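Local structure of endoglucanase A (Clostridium acetobutylicum, 3IK2) at residues Q25-N29 against A30-A34; P224-G228 against F229-N233; L329-I332 against P333-S337. The protein probably hydrolyses internal beta-1,4-glucosidic bonds of cellulose and related glucans, as a glycoside hydrolase family 44 endoglucanase. All coordinates share one frame; numbering follows the deposited sequence.

Contact 1. Residues Q25-N29 against A30-A34; sequences QDFSN and AKVTA
F27 packs across the turn on two side chains of the returning arm of the loop, A30 and V32. The apolar part is small. CB of F27 lies 3.6 Å from CB of A30, with the methyl oblique to the ring. Farther out, V32 CG1 comes to the rim of the same ring, close to its plane, and is 3.6 Å from F27 CD1. In F27 the CG sits anti to the carbonyl carbon (chi1 -62°), which points the ring at V32. One ring face is occupied from its own side of the turn by the carbonyl oxygen of Q25, 3.9 Å above the ring centre.

The polar part is carried by a water molecule. It donates to F27 O at 2.9 Å and accepts a weak bond from A30 N at 3.3 Å, spanning the backbone across the turn.

All of this belongs to the loop joining barrel strand 22-23 to strand 34-37. Helix 393-403 lies against it: Q396 and N400 bond to the turn, and the ring of F399 meets that of F27. At the other end D26 forms salt bridges with K90 and with R35 of strand 34-37.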
loop_
_atom_site.group_PDB
_atom_site.type_symbol
_atom_site.label_atom_id
_atom_site.label_comp_id
_atom_site.label_asym_id
_atom_site.label_seq_id
_atom_site.Cartn_x
_atom_site.Cartn_y
_atom_site.Cartn_z
ATOM N N GLN A 25 -8.770 3.193 3.608
ATOM C CA GLN A 25 -9.821 3.650 4.502
ATOM C C GLN A 25 -9.529 5.078 4.876
ATOM O O GLN A 25 -8.442 5.390 5.350
ATOM C CB GLN A 25 -9.968 2.765 5.780
ATOM C CG GLN A 25 -10.615 1.368 5.549
ATOM C CD GLN A 25 -9.608 0.353 5.031
ATOM O OE1 GLN A 25 -8.405 0.475 5.281
ATOM N NE2 GLN A 25 -10.085 -0.624 4.267
ATOM N N ASP A 26 -10.514 5.948 4.663
ATOM C CA ASP A 26 -10.364 7.343 5.054
ATOM C C ASP A 26 -10.161 7.576 6.553
ATOM O O ASP A 26 -10.766 6.927 7.373
ATOM C CB ASP A 26 -11.524 8.183 4.531
ATOM C CG ASP A 26 -11.438 8.385 3.033
ATOM O OD1 ASP A 26 -10.297 8.583 2.506
ATOM O OD2 ASP A 26 -12.501 8.300 2.390
ATOM N N PHE A 27 -9.332 8.565 6.851
ATOM C CA PHE A 27 -9.020 9.003 8.193
ATOM C C PHE A 27 -9.812 10.225 8.572
ATOM O O PHE A 27 -10.013 11.145 7.750
ATOM C CB PHE A 27 -7.550 9.337 8.261
ATOM C CG PHE A 27 -6.652 8.161 7.987
ATOM C CD1 PHE A 27 -5.709 8.212 6.955
ATOM C CD2 PHE A 27 -6.735 7.011 8.772
ATOM C CE1 PHE A 27 -4.841 7.147 6.722
ATOM C CE2 PHE A 27 -5.883 5.917 8.535
ATOM C CZ PHE A 27 -4.935 5.993 7.506
ATOM N N SER A 28 -10.277 10.246 9.817
ATOM C CA SER A 28 -11.022 11.410 10.320
ATOM C C SER A 28 -10.168 12.673 10.229
ATOM O O SER A 28 -10.675 13.737 9.864
ATOM C CB SER A 28 -11.541 11.179 11.767
ATOM O OG SER A 28 -10.463 10.772 12.614
ATOM N N ASN A 29 -8.877 12.569 10.552
ATOM C CA ASN A 29 -7.978 13.739 10.452
ATOM C C ASN A 29 -6.503 13.432 10.107
ATOM O O ASN A 29 -5.600 13.693 10.895
ATOM C CB ASN A 29 -8.065 14.593 11.726
ATOM C CG ASN A 29 -7.399 15.947 11.563
ATOM O OD1 ASN A 29 -7.226 16.451 10.435
ATOM N ND2 ASN A 29 -7.007 16.548 12.685
ATOM N N ALA A 30 -6.269 12.871 8.928
ATOM C CA ALA A 30 -4.915 12.575 8.490
ATOM C C ALA A 30 -4.793 12.782 6.993
ATOM O O ALA A 30 -5.631 12.297 6.208
ATOM C CB ALA A 30 -4.503 11.174 8.870
ATOM N N LYS A 31 -3.746 13.532 6.631
ATOM C CA LYS A 31 -3.367 13.827 5.243
ATOM C C LYS A 31 -2.936 12.597 4.440
ATOM O O LYS A 31 -1.906 11.958 4.741
ATOM C CB LYS A 31 -2.218 14.865 5.231
ATOM C CG LYS A 31 -1.866 15.380 3.828
ATOM C CD LYS A 31 -3.008 16.158 3.249
ATOM C CE LYS A 31 -2.870 16.328 1.762
ATOM N NZ LYS A 31 -2.025 17.481 1.449
ATOM N N VAL A 32 -3.686 12.285 3.385
ATOM C CA VAL A 32 -3.252 11.228 2.453
ATOM C C VAL A 32 -3.048 11.721 1.032
ATOM O O VAL A 32 -3.580 12.749 0.655
ATOM C CB VAL A 32 -4.200 9.987 2.459
ATOM C CG1 VAL A 32 -4.241 9.330 3.846
ATOM C CG2 VAL A 32 -5.589 10.368 1.946
ATOM N N THR A 33 -2.279 10.962 0.245
ATOM C CA THR A 33 -1.935 11.354 -1.113
ATOM C C THR A 33 -2.366 10.306 -2.149
ATOM O O THR A 33 -2.122 10.495 -3.341
ATOM C CB THR A 33 -0.414 11.565 -1.293
ATOM O OG1 THR A 33 0.270 10.317 -1.079
ATOM C CG2 THR A 33 0.149 12.668 -0.348
ATOM N N ALA A 34 -2.991 9.217 -1.689
ATOM C CA ALA A 34 -3.427 8.107 -2.555
ATOM C C ALA A 34 -4.528 7.341 -1.862
ATOM O O ALA A 34 -4.534 7.221 -0.628
ATOM C CB ALA A 34 -2.293 7.168 -2.891
HETATM O O HOH W 1 -8.683 13.560 6.758
#

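Contact 2. Residues P224-G228 against F229-N233; sequences PALFG and FSAFN
L226, the last residue of strand 220-226, meets A231 and F232 in the first turn of the helix that follows, and F227 packs on the same turn through A231 and S230. The backbone sets L226 CB at the edge of the F232 ring, near its plane and 3.6 Å from CE2. With CG anti to the carbonyl carbon (chi1 -55°), the two L226 methyls divide the work: CD1 approaches F232 CD2 at 3.7 Å, and CD2 leans toward the A231 methyl.

F227 has the less common first torsion, with CG placed between backbone N and carbonyl carbon (chi1 87°). That sets the ring against the first turn of the helix, where CD2 lies 3.7 Å from A231 CB and CZ lies 3.8 Å from S230 CB. Both contacts are oblique to the ring. The S230 hydroxyl itself is held by N236.

G228 is the N-cap. Its extended backbone lets the carbonyl receive the helix amides: F232 N donates to G228 O at 3.2 Å, and A231 N adds a weak bond bent to 124°. The F232 ring lies over this cap, with the G228 oxygen above one face, off toward the rim, 3.1 Å from F232 CD2.

Strand 273-278 and helix 251-266 pack around L226 and F232. The short helix N-capped by G228 follows the C-terminal end of the fifth barrel strand, within the beta-alpha connection of the TIM-like barrel that goes on through helix 251-266 to strand 273-278.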
loop_
_atom_site.group_PDB
_atom_site.type_symbol
_atom_site.label_atom_id
_atom_site.label_comp_id
_atom_site.label_asym_id
_atom_site.label_seq_id
_atom_site.Cartn_x
_atom_site.Cartn_y
_atom_site.Cartn_z
ATOM N N PRO A 224 0.379 -8.972 -9.010
ATOM C CA PRO A 224 -0.912 -9.661 -8.984
ATOM C C PRO A 224 -1.771 -9.358 -7.759
ATOM O O PRO A 224 -2.851 -9.919 -7.655
ATOM C CB PRO A 224 -0.508 -11.162 -9.002
ATOM C CG PRO A 224 0.986 -11.187 -9.003
ATOM C CD PRO A 224 1.440 -9.847 -8.497
ATOM N N ALA A 225 -1.323 -8.462 -6.876
ATOM C CA ALA A 225 -1.951 -8.209 -5.551
ATOM C C ALA A 225 -1.917 -9.446 -4.669
ATOM O O ALA A 225 -2.943 -9.911 -4.165
ATOM C CB ALA A 225 -3.392 -7.644 -5.668
ATOM N N LEU A 226 -0.705 -9.951 -4.466
ATOM C CA LEU A 226 -0.448 -11.145 -3.681
ATOM C C LEU A 226 -0.627 -10.885 -2.185
ATOM O O LEU A 226 -0.164 -9.863 -1.662
ATOM C CB LEU A 226 0.978 -11.609 -3.955
ATOM C CG LEU A 226 1.318 -11.834 -5.419
ATOM C CD1 LEU A 226 2.863 -11.972 -5.598
ATOM C CD2 LEU A 226 0.575 -13.014 -5.965
ATOM N N PHE A 227 -1.279 -11.817 -1.506
ATOM C CA PHE A 227 -1.690 -11.647 -0.107
ATOM C C PHE A 227 -0.548 -11.564 0.919
ATOM O O PHE A 227 -0.729 -11.032 2.021
ATOM C CB PHE A 227 -2.705 -12.744 0.268
ATOM C CG PHE A 227 -2.093 -14.051 0.773
ATOM C CD1 PHE A 227 -1.768 -14.217 2.124
ATOM C CD2 PHE A 227 -1.910 -15.131 -0.081
ATOM C CE1 PHE A 227 -1.228 -15.414 2.586
ATOM C CE2 PHE A 227 -1.393 -16.363 0.392
ATOM C CZ PHE A 227 -1.042 -16.490 1.709
ATOM N N GLY A 228 0.623 -12.100 0.567
ATOM C CA GLY A 228 1.634 -12.391 1.589
ATOM C C GLY A 228 2.718 -13.347 1.141
ATOM O O GLY A 228 2.678 -13.851 0.031
ATOM N N PHE A 229 3.700 -13.615 2.009
ATOM C CA PHE A 229 4.921 -14.241 1.543
ATOM C C PHE A 229 4.685 -15.597 0.889
ATOM O O PHE A 229 5.387 -15.971 -0.063
ATOM C CB PHE A 229 5.960 -14.380 2.680
ATOM C CG PHE A 229 7.330 -14.677 2.183
ATOM C CD1 PHE A 229 8.261 -13.658 2.046
ATOM C CD2 PHE A 229 7.683 -15.980 1.802
ATOM C CE1 PHE A 229 9.554 -13.932 1.566
ATOM C CE2 PHE A 229 8.952 -16.260 1.297
ATOM C CZ PHE A 229 9.899 -15.242 1.191
ATOM N N SER A 230 3.730 -16.342 1.428
ATOM C CA SER A 230 3.375 -17.650 0.881
ATOM C C SER A 230 2.998 -17.614 -0.615
ATOM O O SER A 230 3.405 -18.506 -1.384
ATOM C CB SER A 230 2.268 -18.293 1.730
ATOM O OG SER A 230 1.686 -19.366 1.027
ATOM N N ALA A 231 2.256 -16.578 -1.023
ATOM C CA ALA A 231 1.966 -16.332 -2.451
ATOM C C ALA A 231 3.152 -15.834 -3.233
ATOM O O ALA A 231 3.264 -16.128 -4.420
ATOM C CB ALA A 231 0.790 -15.357 -2.618
ATOM N N PHE A 232 4.022 -15.045 -2.603
ATOM C CA PHE A 232 5.267 -14.580 -3.258
ATOM C C PHE A 232 6.141 -15.772 -3.612
ATOM O O PHE A 232 6.925 -15.728 -4.569
ATOM C CB PHE A 232 6.138 -13.705 -2.329
ATOM C CG PHE A 232 5.446 -12.500 -1.735
ATOM C CD1 PHE A 232 6.115 -11.735 -0.761
ATOM C CD2 PHE A 232 4.143 -12.107 -2.130
ATOM C CE1 PHE A 232 5.502 -10.604 -0.188
ATOM C CE2 PHE A 232 3.526 -10.988 -1.551
ATOM C CZ PHE A 232 4.205 -10.236 -0.573
ATOM N N ASN A 233 6.029 -16.811 -2.788
ATOM C CA ASN A 233 7.005 -17.889 -2.730
ATOM C C ASN A 233 6.648 -18.914 -3.802
ATOM O O ASN A 233 7.337 -19.022 -4.829
ATOM C CB ASN A 233 7.036 -18.442 -1.278
ATOM C CG ASN A 233 8.008 -19.620 -1.068
ATOM O OD1 ASN A 233 7.929 -20.321 -0.038
ATOM N ND2 ASN A 233 8.907 -19.837 -2.006
#

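Contact 3. Residues L329-I332 against P333-S337; sequences LPLI and PKVKS
Bends at chi2 (38°) and chi3 (66°) curl the K334 chain back across the ring of P330, at the start of helix 331-342, part of the outer layer of the TIM-like barrel. P330, joined to L329 by a cis peptide, is the N-cap. The curled lysine brings its NZ near the ring at P330 CD and gives a weak bond to the carbonyl of L329, 3.4 Å from NZ to O. The packing here is too tight in the model, so the exact placing of the lysine, and with it this bond, is doubtful.

Two prolines meet in the first turn, their side chains crossing at about a right angle, with P330 CG 3.7 Å from P333 CG. Having no amide hydrogen, P333 gives no helical bond of its own, which costs little in a first turn, where helix amides have no carbonyl four residues back within the helix.

On the inward side L331, with CG anti to its backbone N (chi1 -171°), crosses V335, CD1 lying 3.9 Å from V335 CG2. Strand 347-353 packs against this side through F350 and L348, and V335 also meets L274 and L276 of strand 273-278. I332 and K336 run side by side, pointing the same way, with the lysine CD beside I332 CG2.

Regular helical bonds follow. V335 N donates to L331 O at 3.0 Å, and K336 N reaches I332 O at 2.8 Å.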
loop_
_atom_site.group_PDB
_atom_site.type_symbol
_atom_site.label_atom_id
_atom_site.label_comp_id
_atom_site.label_asym_id
_atom_site.label_seq_id
_atom_site.Cartn_x
_atom_site.Cartn_y
_atom_site.Cartn_z
ATOM N N LEU A 329 14.264 -12.297 2.600
ATOM C CA LEU A 329 14.355 -11.105 3.439
ATOM C C LEU A 329 15.799 -10.548 3.411
ATOM O O LEU A 329 16.741 -11.317 3.327
ATOM C CB LEU A 329 13.908 -11.411 4.870
ATOM C CG LEU A 329 12.428 -11.776 5.083
ATOM C CD1 LEU A 329 12.092 -12.040 6.608
ATOM C CD2 LEU A 329 11.461 -10.731 4.466
ATOM N N PRO A 330 15.976 -9.211 3.449
ATOM C CA PRO A 330 14.938 -8.195 3.595
ATOM C C PRO A 330 14.056 -8.093 2.351
ATOM O O PRO A 330 14.550 -8.234 1.248
ATOM C CB PRO A 330 15.750 -6.910 3.814
ATOM C CG PRO A 330 17.021 -7.144 3.043
ATOM C CD PRO A 330 17.316 -8.600 3.377
ATOM N N LEU A 331 12.759 -7.830 2.541
ATOM C CA LEU A 331 11.800 -7.918 1.426
ATOM C C LEU A 331 12.047 -6.991 0.225
ATOM O O LEU A 331 12.010 -7.456 -0.934
ATOM C CB LEU A 331 10.330 -7.784 1.906
ATOM C CG LEU A 331 9.217 -8.082 0.871
ATOM C CD1 LEU A 331 9.225 -9.555 0.367
ATOM C CD2 LEU A 331 7.838 -7.697 1.419
ATOM N N ILE A 332 12.244 -5.693 0.467
ATOM C CA ILE A 332 12.342 -4.783 -0.669
ATOM C C ILE A 332 13.596 -5.005 -1.555
ATOM O O ILE A 332 13.462 -5.031 -2.777
ATOM C CB ILE A 332 12.137 -3.269 -0.280
ATOM C CG1 ILE A 332 10.708 -3.041 0.240
ATOM C CG2 ILE A 332 12.444 -2.346 -1.499
ATOM C CD1 ILE A 332 10.475 -1.626 0.879
ATOM N N PRO A 333 14.810 -5.149 -0.951
ATOM C CA PRO A 333 15.977 -5.506 -1.787
ATOM C C PRO A 333 15.817 -6.810 -2.607
ATOM O O PRO A 333 16.291 -6.890 -3.733
ATOM C CB PRO A 333 17.124 -5.625 -0.754
ATOM C CG PRO A 333 16.736 -4.613 0.322
ATOM C CD PRO A 333 15.216 -4.876 0.445
ATOM N N LYS A 334 15.143 -7.801 -2.044
ATOM C CA LYS A 334 14.848 -9.060 -2.730
ATOM C C LYS A 334 13.915 -8.888 -3.898
ATOM O O LYS A 334 14.122 -9.455 -4.959
ATOM C CB LYS A 334 14.219 -10.030 -1.749
ATOM C CG LYS A 334 15.156 -11.147 -1.249
ATOM C CD LYS A 334 16.570 -10.708 -1.014
ATOM C CE LYS A 334 16.607 -9.710 0.142
ATOM N NZ LYS A 334 17.952 -9.518 0.696
ATOM N N VAL A 335 12.869 -8.102 -3.688
ATOM C CA VAL A 335 11.882 -7.871 -4.707
ATOM C C VAL A 335 12.507 -6.999 -5.798
ATOM O O VAL A 335 12.281 -7.213 -6.976
ATOM C CB VAL A 335 10.614 -7.240 -4.114
ATOM C CG1 VAL A 335 9.683 -6.781 -5.217
ATOM C CG2 VAL A 335 9.896 -8.226 -3.213
ATOM N N LYS A 336 13.291 -6.018 -5.384
ATOM C CA LYS A 336 14.013 -5.109 -6.273
ATOM C C LYS A 336 15.019 -5.839 -7.170
ATOM O O LYS A 336 15.090 -5.579 -8.349
ATOM C CB LYS A 336 14.702 -4.051 -5.418
ATOM C CG LYS A 336 14.583 -2.650 -5.946
ATOM C CD LYS A 336 13.283 -2.013 -5.540
ATOM C CE LYS A 336 12.888 -1.033 -6.602
ATOM N NZ LYS A 336 11.927 -0.027 -6.113
ATOM N N SER A 337 15.783 -6.770 -6.611
ATOM C CA SER A 337 16.613 -7.693 -7.400
ATOM C C SER A 337 15.818 -8.515 -8.429
ATOM O O SER A 337 16.250 -8.677 -9.593
ATOM C CB SER A 337 17.359 -8.652 -6.458
ATOM O OG SER A 337 17.561 -9.911 -7.075
#

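Contacts 2 and 3 are neighbours, their centres about 14 Å apart, and they meet directly where F232 CE1 packs 3.9 Å from L331 CD1; both also rest on barrel strand 273-278. Contact 1 lies on the opposite side of the chain's centre, about 26 Å from contact 2 and 28 Å from contact 3 between centres. It is a surface loop after the first barrel strand, where a single water bridges the backbone. Contact 2 is buried and aromatic, built round one capping carbonyl. Contact 3 is partly buried: leucine, isoleucine and valine face the barrel, while K334, K336 and P333 are partly exposed, with helical backbone bonds from V335 and K336 onward.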